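Long-range contacts in ORF10 (Moritella marina, PDB 6RIW), which forms the ketosynthase-chain length factor part of a polyunsaturated fatty acid synthase, probably condensing acyl units carried on acyl carrier protein: residues 164-169 and 956-961; 319-324 and 351-356; 573-578 and 654-659. All blocks are in the same frame, centred on the assembly; numbering follows the deposited sequence.

Contact 1 of 3, residues 164-169 and 956-961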
# COMPACT_ATOMS: atom_id res chain seq x y z
N THR A 164 6.71 21.59 -1.50
CA THR A 164 6.01 20.38 -1.11
C THR A 164 6.62 19.81 0.17
O THR A 164 7.83 19.58 0.23
CB THR A 164 6.05 19.36 -2.25
OG1 THR A 164 5.45 19.95 -3.41
CG2 THR A 164 5.29 18.10 -1.88
N HIS A 165 5.77 19.62 1.19
CA HIS A 165 6.20 19.04 2.46
C HIS A 165 6.61 17.58 2.27
O HIS A 165 5.89 16.80 1.63
CB HIS A 165 5.07 19.13 3.48
CG HIS A 165 5.49 18.91 4.91
ND1 HIS A 165 5.79 17.67 5.42
CD2 HIS A 165 5.60 19.78 5.95
CE1 HIS A 165 6.11 17.78 6.70
NE2 HIS A 165 5.99 19.05 7.05
N ALA A 166 7.75 17.22 2.86
CA ALA A 166 8.30 15.86 2.75
C ALA A 166 7.30 14.77 3.13
O ALA A 166 7.39 13.65 2.60
CB ALA A 166 9.54 15.74 3.64
N ASP A 167 6.37 15.04 4.05
CA ASP A 167 5.42 14.00 4.44
C ASP A 167 4.57 13.52 3.25
O ASP A 167 3.97 12.45 3.32
CB ASP A 167 4.49 14.50 5.57
CG ASP A 167 5.16 14.50 6.96
OD1 ASP A 167 6.28 13.96 7.13
OD2 ASP A 167 4.54 15.07 7.90
N ASN A 168 4.48 14.31 2.18
CA ASN A 168 3.80 13.87 0.97
C ASN A 168 4.48 12.69 0.28
O ASN A 168 3.88 12.07 -0.60
CB ASN A 168 3.67 15.05 0.01
CG ASN A 168 2.61 16.04 0.47
OD1 ASN A 168 1.44 15.68 0.58
ND2 ASN A 168 3.02 17.27 0.79
N ALA A 169 5.70 12.33 0.66
CA ALA A 169 6.29 11.12 0.08
C ALA A 169 5.95 9.85 0.87
O ALA A 169 6.29 8.75 0.41
CB ALA A 169 7.81 11.28 0.00
N GLN A 956 14.60 19.51 4.58
CA GLN A 956 13.56 20.42 5.03
C GLN A 956 13.56 20.68 6.53
O GLN A 956 12.87 21.61 6.98
CB GLN A 956 12.18 19.90 4.60
CG GLN A 956 11.99 20.01 3.10
CD GLN A 956 10.64 19.49 2.63
OE1 GLN A 956 9.71 19.31 3.41
NE2 GLN A 956 10.53 19.25 1.32
N GLY A 957 14.30 19.92 7.32
CA GLY A 957 14.30 20.10 8.77
C GLY A 957 12.98 19.81 9.44
O GLY A 957 12.57 20.57 10.34
N ILE A 958 12.29 18.74 9.04
CA ILE A 958 10.97 18.44 9.58
C ILE A 958 11.13 17.97 11.01
O ILE A 958 11.95 17.09 11.31
CB ILE A 958 10.25 17.37 8.74
CG1 ILE A 958 10.12 17.81 7.28
CG2 ILE A 958 8.87 17.07 9.34
CD1 ILE A 958 9.35 19.11 7.07
N SER A 959 10.34 18.53 11.92
CA SER A 959 10.44 18.15 13.32
C SER A 959 9.79 16.78 13.55
O SER A 959 8.86 16.37 12.86
CB SER A 959 9.75 19.18 14.20
OG SER A 959 8.38 19.24 13.82
N ALA A 960 10.30 16.08 14.56
CA ALA A 960 9.79 14.75 14.85
C ALA A 960 8.42 14.83 15.52
O ALA A 960 8.01 15.86 16.05
CB ALA A 960 10.76 13.99 15.76
N HIS A 961 7.73 13.69 15.53
CA HIS A 961 6.39 13.67 16.11
C HIS A 961 6.41 14.09 17.58
O HIS A 961 5.48 14.76 18.05
CB HIS A 961 5.79 12.27 15.98
CG HIS A 961 5.21 12.01 14.64
ND1 HIS A 961 4.35 12.90 14.01
CD2 HIS A 961 5.37 10.97 13.78
CE1 HIS A 961 4.01 12.41 12.83
NE2 HIS A 961 4.62 11.24 12.67

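Contact 2 of 3, residues 319-324 and 351-356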
# COMPACT_ATOMS: atom_id res chain seq x y z
N ASP A 319 -23.31 -17.38 8.70
CA ASP A 319 -24.35 -18.34 9.09
C ASP A 319 -25.68 -17.99 8.41
O ASP A 319 -26.74 -18.00 9.03
CB ASP A 319 -24.51 -18.39 10.61
CG ASP A 319 -24.87 -19.79 11.11
OD1 ASP A 319 -24.25 -20.26 12.09
OD2 ASP A 319 -25.79 -20.40 10.52
N VAL A 320 -25.60 -17.70 7.11
CA VAL A 320 -26.75 -17.25 6.33
C VAL A 320 -26.93 -18.21 5.16
O VAL A 320 -25.96 -18.51 4.45
CB VAL A 320 -26.58 -15.80 5.85
CG1 VAL A 320 -27.47 -15.51 4.66
CG2 VAL A 320 -26.87 -14.84 6.98
N ASP A 321 -28.15 -18.67 4.96
CA ASP A 321 -28.46 -19.51 3.81
C ASP A 321 -28.35 -18.70 2.52
O ASP A 321 -29.03 -17.67 2.38
CB ASP A 321 -29.87 -20.09 3.95
CG ASP A 321 -30.15 -21.20 2.94
OD1 ASP A 321 -29.58 -21.18 1.84
OD2 ASP A 321 -30.97 -22.09 3.25
N PRO A 322 -27.53 -19.12 1.56
CA PRO A 322 -27.42 -18.37 0.30
C PRO A 322 -28.73 -18.27 -0.48
O PRO A 322 -28.81 -17.47 -1.42
CB PRO A 322 -26.37 -19.15 -0.49
CG PRO A 322 -25.64 -19.97 0.52
CD PRO A 322 -26.58 -20.24 1.64
N SER A 323 -29.74 -19.08 -0.12
CA SER A 323 -31.08 -18.95 -0.69
C SER A 323 -31.73 -17.62 -0.37
O SER A 323 -32.65 -17.21 -1.08
CB SER A 323 -32.01 -20.06 -0.17
OG SER A 323 -31.37 -21.32 -0.20
N THR A 324 -31.31 -16.96 0.70
CA THR A 324 -31.99 -15.77 1.19
C THR A 324 -31.42 -14.48 0.59
O THR A 324 -31.99 -13.40 0.84
CB THR A 324 -31.92 -15.72 2.71
OG1 THR A 324 -30.55 -15.57 3.12
CG2 THR A 324 -32.46 -17.03 3.30
N SER A 351 -26.68 -21.50 -7.95
CA SER A 351 -27.53 -22.55 -8.50
C SER A 351 -27.64 -23.74 -7.55
O SER A 351 -28.63 -24.49 -7.63
CB SER A 351 -27.01 -22.99 -9.87
OG SER A 351 -25.81 -23.71 -9.78
N ARG A 352 -26.70 -23.90 -6.61
CA ARG A 352 -26.78 -24.98 -5.62
C ARG A 352 -28.00 -24.85 -4.73
O ARG A 352 -28.46 -25.84 -4.15
CB ARG A 352 -25.52 -25.00 -4.74
CG ARG A 352 -24.24 -25.26 -5.48
CD ARG A 352 -23.01 -24.96 -4.61
NE ARG A 352 -21.78 -25.19 -5.37
CZ ARG A 352 -20.56 -24.95 -4.92
NH1 ARG A 352 -20.38 -24.48 -3.69
NH2 ARG A 352 -19.51 -25.20 -5.70
N VAL A 353 -28.52 -23.63 -4.56
CA VAL A 353 -29.70 -23.38 -3.75
C VAL A 353 -30.85 -22.85 -4.59
O VAL A 353 -31.87 -22.44 -4.04
CB VAL A 353 -29.39 -22.43 -2.58
CG1 VAL A 353 -28.45 -23.11 -1.59
CG2 VAL A 353 -28.80 -21.11 -3.11
N ASN A 354 -30.69 -22.83 -5.91
CA ASN A 354 -31.73 -22.38 -6.84
C ASN A 354 -32.17 -20.95 -6.55
O ASN A 354 -33.36 -20.62 -6.59
CB ASN A 354 -32.92 -23.32 -6.84
CG ASN A 354 -32.96 -24.17 -8.07
OD1 ASN A 354 -33.02 -23.64 -9.19
ND2 ASN A 354 -32.89 -25.48 -7.89
N ASN A 355 -31.20 -20.07 -6.29
CA ASN A 355 -31.48 -18.66 -6.07
C ASN A 355 -30.92 -17.83 -7.22
O ASN A 355 -29.85 -18.14 -7.77
CB ASN A 355 -30.89 -18.21 -4.73
CG ASN A 355 -31.28 -16.79 -4.36
OD1 ASN A 355 -32.23 -16.22 -4.91
ND2 ASN A 355 -30.54 -16.20 -3.42
N LYS A 356 -31.64 -16.79 -7.60
CA LYS A 356 -31.23 -15.90 -8.68
C LYS A 356 -31.36 -14.47 -8.17
O LYS A 356 -32.30 -13.76 -8.52
CB LYS A 356 -32.06 -16.10 -9.94
CG LYS A 356 -31.87 -17.46 -10.57
CD LYS A 356 -32.58 -17.53 -11.91
CE LYS A 356 -32.25 -18.82 -12.61
NZ LYS A 356 -32.33 -18.64 -14.08

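Contact 3 of 3, residues 573-578 and 654-659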
# COMPACT_ATOMS: atom_id res chain seq x y z
N GLY A 573 -1.09 -25.48 -1.44
CA GLY A 573 -2.51 -25.71 -1.53
C GLY A 573 -3.31 -25.46 -0.27
O GLY A 573 -4.46 -25.88 -0.20
N ARG A 574 -2.74 -24.78 0.71
CA ARG A 574 -3.34 -24.64 2.02
C ARG A 574 -3.83 -23.21 2.25
O ARG A 574 -3.49 -22.29 1.51
CB ARG A 574 -2.34 -25.03 3.11
CG ARG A 574 -1.87 -26.48 3.01
CD ARG A 574 -2.99 -27.45 3.42
NE ARG A 574 -2.48 -28.82 3.52
CZ ARG A 574 -1.76 -29.29 4.53
NH1 ARG A 574 -1.45 -28.50 5.55
NH2 ARG A 574 -1.35 -30.55 4.54
N ASN A 575 -4.66 -23.06 3.28
CA ASN A 575 -5.24 -21.79 3.70
C ASN A 575 -4.16 -21.07 4.49
O ASN A 575 -4.08 -21.21 5.71
CB ASN A 575 -6.50 -22.03 4.52
CG ASN A 575 -7.22 -20.74 4.93
OD1 ASN A 575 -6.82 -19.64 4.56
ND2 ASN A 575 -8.30 -20.88 5.69
N VAL A 576 -3.28 -20.37 3.79
CA VAL A 576 -2.17 -19.64 4.39
C VAL A 576 -2.26 -18.20 3.91
O VAL A 576 -2.51 -17.95 2.73
CB VAL A 576 -0.80 -20.25 4.00
CG1 VAL A 576 0.40 -19.32 4.34
CG2 VAL A 576 -0.62 -21.59 4.69
N ALA A 577 -2.05 -17.26 4.84
CA ALA A 577 -2.06 -15.83 4.52
C ALA A 577 -0.64 -15.30 4.28
O ALA A 577 0.34 -15.80 4.84
CB ALA A 577 -2.72 -15.03 5.64
N VAL A 578 -0.54 -14.28 3.43
CA VAL A 578 0.74 -13.64 3.12
C VAL A 578 0.56 -12.14 3.39
O VAL A 578 -0.27 -11.50 2.74
CB VAL A 578 1.18 -13.89 1.67
CG1 VAL A 578 2.54 -13.24 1.40
CG2 VAL A 578 1.28 -15.40 1.36
N ASP A 654 -0.01 -21.94 -4.33
CA ASP A 654 -1.45 -22.20 -4.34
C ASP A 654 -2.08 -21.98 -2.97
O ASP A 654 -2.87 -22.79 -2.48
CB ASP A 654 -1.73 -23.62 -4.87
CG ASP A 654 -3.17 -23.81 -5.32
OD1 ASP A 654 -3.85 -22.82 -5.71
OD2 ASP A 654 -3.63 -24.99 -5.27
N PHE A 655 -1.74 -20.86 -2.32
CA PHE A 655 -2.34 -20.54 -1.03
C PHE A 655 -3.68 -19.86 -1.24
O PHE A 655 -3.88 -19.14 -2.22
CB PHE A 655 -1.43 -19.59 -0.22
CG PHE A 655 -0.19 -20.25 0.34
CD1 PHE A 655 -0.19 -21.60 0.69
CD2 PHE A 655 0.96 -19.50 0.56
CE1 PHE A 655 0.97 -22.19 1.23
CE2 PHE A 655 2.11 -20.08 1.10
CZ PHE A 655 2.12 -21.43 1.44
N SER A 656 -4.60 -20.05 -0.28
CA SER A 656 -5.94 -19.49 -0.38
C SER A 656 -6.26 -18.45 0.70
O SER A 656 -7.39 -17.93 0.71
CB SER A 656 -7.00 -20.60 -0.33
OG SER A 656 -6.95 -21.31 0.91
N GLY A 657 -5.35 -18.15 1.62
CA GLY A 657 -5.60 -17.11 2.60
C GLY A 657 -5.45 -15.72 2.00
O GLY A 657 -5.07 -15.55 0.84
N PRO A 658 -5.78 -14.70 2.79
CA PRO A 658 -5.61 -13.32 2.29
C PRO A 658 -4.14 -13.02 2.01
O PRO A 658 -3.25 -13.47 2.73
CB PRO A 658 -6.15 -12.46 3.44
CG PRO A 658 -6.04 -13.32 4.67
CD PRO A 658 -6.29 -14.74 4.17
N ALA A 659 -3.88 -12.28 0.92
CA ALA A 659 -2.54 -11.90 0.50
C ALA A 659 -2.55 -10.40 0.26
O ALA A 659 -3.15 -9.93 -0.72
CB ALA A 659 -2.12 -12.65 -0.77
O HOH W 1 -6.79 -23.90 0.69
O HOH W 2 -2.52 -16.40 0.41

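Contact 1 of 3, residues 164-169 and 956-961
Gln956 and Ile958, in the loop after helix 929-934, near the end of the modelled chain, lie against Thr164, His165 and Ala166. The latter belong to a loop of the first ketosynthase-family domain, which has the thiolase-like fold. The loop turns into a short 3-10 segment at residues 166-169. From its CB, the side chain of Gln956 points at this loop. CG is anti to the carbonyl carbon (chi1 -70°), and the chain then runs extended (chi2 179°). This brings CD between Thr164 O and Ala166 N, the backbone groups that flank His165. At the tip the two halves of the amide separate their tasks. NE2 donates to Thr164 O at 2.9 Å, nearly along the C=O axis. OE1 accepts from Ala166 N, also at 2.9 Å, and lies 3.6 Å from Ala166 CB. Both partners stand somewhat out of the amide or carbonyl plane. An alanine here would probably leave Thr164 O and Ala166 N without these mates and the loop less firmly tied to segment 956-961.

Ile958 adds an apolar contact, with CG1 4.2 Å from Ala166 CB. The loop is also held from the second domain: Asp167 forms a salt bridge with Arg873 and a hydrogen bond with Tyr708. The His165 ring is fixed at its edge, where Asp167 N donates in the ring plane to ND1 at 3.0 Å, in a nearly straight bond (167°). Ile958 CD1 sits over one face of that ring, 3.4 Å from NE2, a buried nitrogen with no hydrogen-bond partner in the model.

Contact 2 of 3, residues 319-324 and 351-356
Ser323 sets its hydroxyl oxygen against a hydrocarbon: OG lies 3.3 Å from Val353 CB. The polar need of this hydroxyl is met within its own loop. OG donates to Asp321 OD1 at 2.7 Å, and Ser323 N donates to the same oxygen at 2.9 Å, making an Asx turn. Both donors come from one face of the carboxylate, above its plane. Val353 covers the turn with its two methyls. CG1 reaches toward Ser323 OG, while CG2 packs on Pro322 CB at 4.1 Å.

Beside this patch, Asn355 has CG anti to the backbone N (chi1 -173°), which sends its amide across to the other loop. ND2 donates to Pro322 O at 2.9 Å, in the carbonyl plane, and it also bonds Val325 O.

The two loops follow helices 304-318 and 336-350. Each helix ends in a Schellman motif, with Asp319 and Asn354 as the C-prime residues. The loops lead into the neighbouring parallel strands 327-329 and 358-360 of the first ketosynthase-family domain. One amide nitrogen thus serves two carbonyls of the loop before strand 327-329. Between the two segments the contact relies on one amide-to-carbonyl hydrogen bond and a small apolar patch, with no salt bridge; the Asp321 carboxylate is used inside its own loop.

Contact 3 of 3, residues 573-578 and 654-659
Phe655 has its CG anti to the carbonyl carbon (chi1 -73°), which lays the ring against Val576. Val576 in turn has CG1 anti to its own N (chi1 167°), which spreads its two methyls over the same ring face, CG1 toward CE2 and CG2 toward CE1. CB stands over the ring centre in a CH-pi contact, 3.6 Å from the centroid and 11° off the normal. CG1 is 3.7 Å from Phe655 CE2, and CG2 is 3.9 Å from Phe655 CE1. Val578 CG2 approaches the same ring obliquely.

The backbones run parallel alongside. Ser656 N donates to Arg574 O at 3.1 Å, and Val578 N donates to Pro658 O at 2.9 Å. Between them, the bond from Gly657 N to Val576 O is weak. A water donates to both Val576 O and Gly657 O and bridges the two carbonyls. Gly657 passes so close to Val576 O and Ala577 N that there is no room for a CB. Pro658 CG packs on Ala577 CB at 3.9 Å. Val578 and Ala659 form a parallel beta bridge, their CB atoms 4.3 Å apart on the same face of the sheet.

At the outer end a second water links Ser656 OG, at 2.6 Å, to Gly573 O. The same hydroxyl bonds Arg313, and Asp654 bonds Lys295 N and forms a salt bridge with Lys305. These three partners belong to the first ketosynthase-family domain, so this edge lies where the two domains meet. Arg574 forms a salt bridge with Glu686.

In the thiolase-like fold of the second ketosynthase-family domain, strand 576-581 lies between parallel strands 659-663 and 687-694. Helix 642-653 covers the face bearing Val578 and Ala659, and Ile689 of strand 687-694 touches Phe655.

Overall arrangement
Contact 1 closes the longest loop of the three, and contacts 2 and 3 are nested within it in series. Contact 2 belongs to the first ketosynthase-family domain and contact 3 to the second. Their centres are 26 Å apart, with nearest atoms about 14 Å apart. Contact 1 lies across the chain's centre from both, at centre distances of 53 Å and 38 Å respectively. Helix 304-318 relates contacts 2 and 3: it leads into the first and touches the second. Of the three, contact 2 comes closest to the magnesium site of Met1 and Lys286, but does not form it: the Thr324 side chain is about 8 Å from that of Lys286 and about 13 Å from the ion.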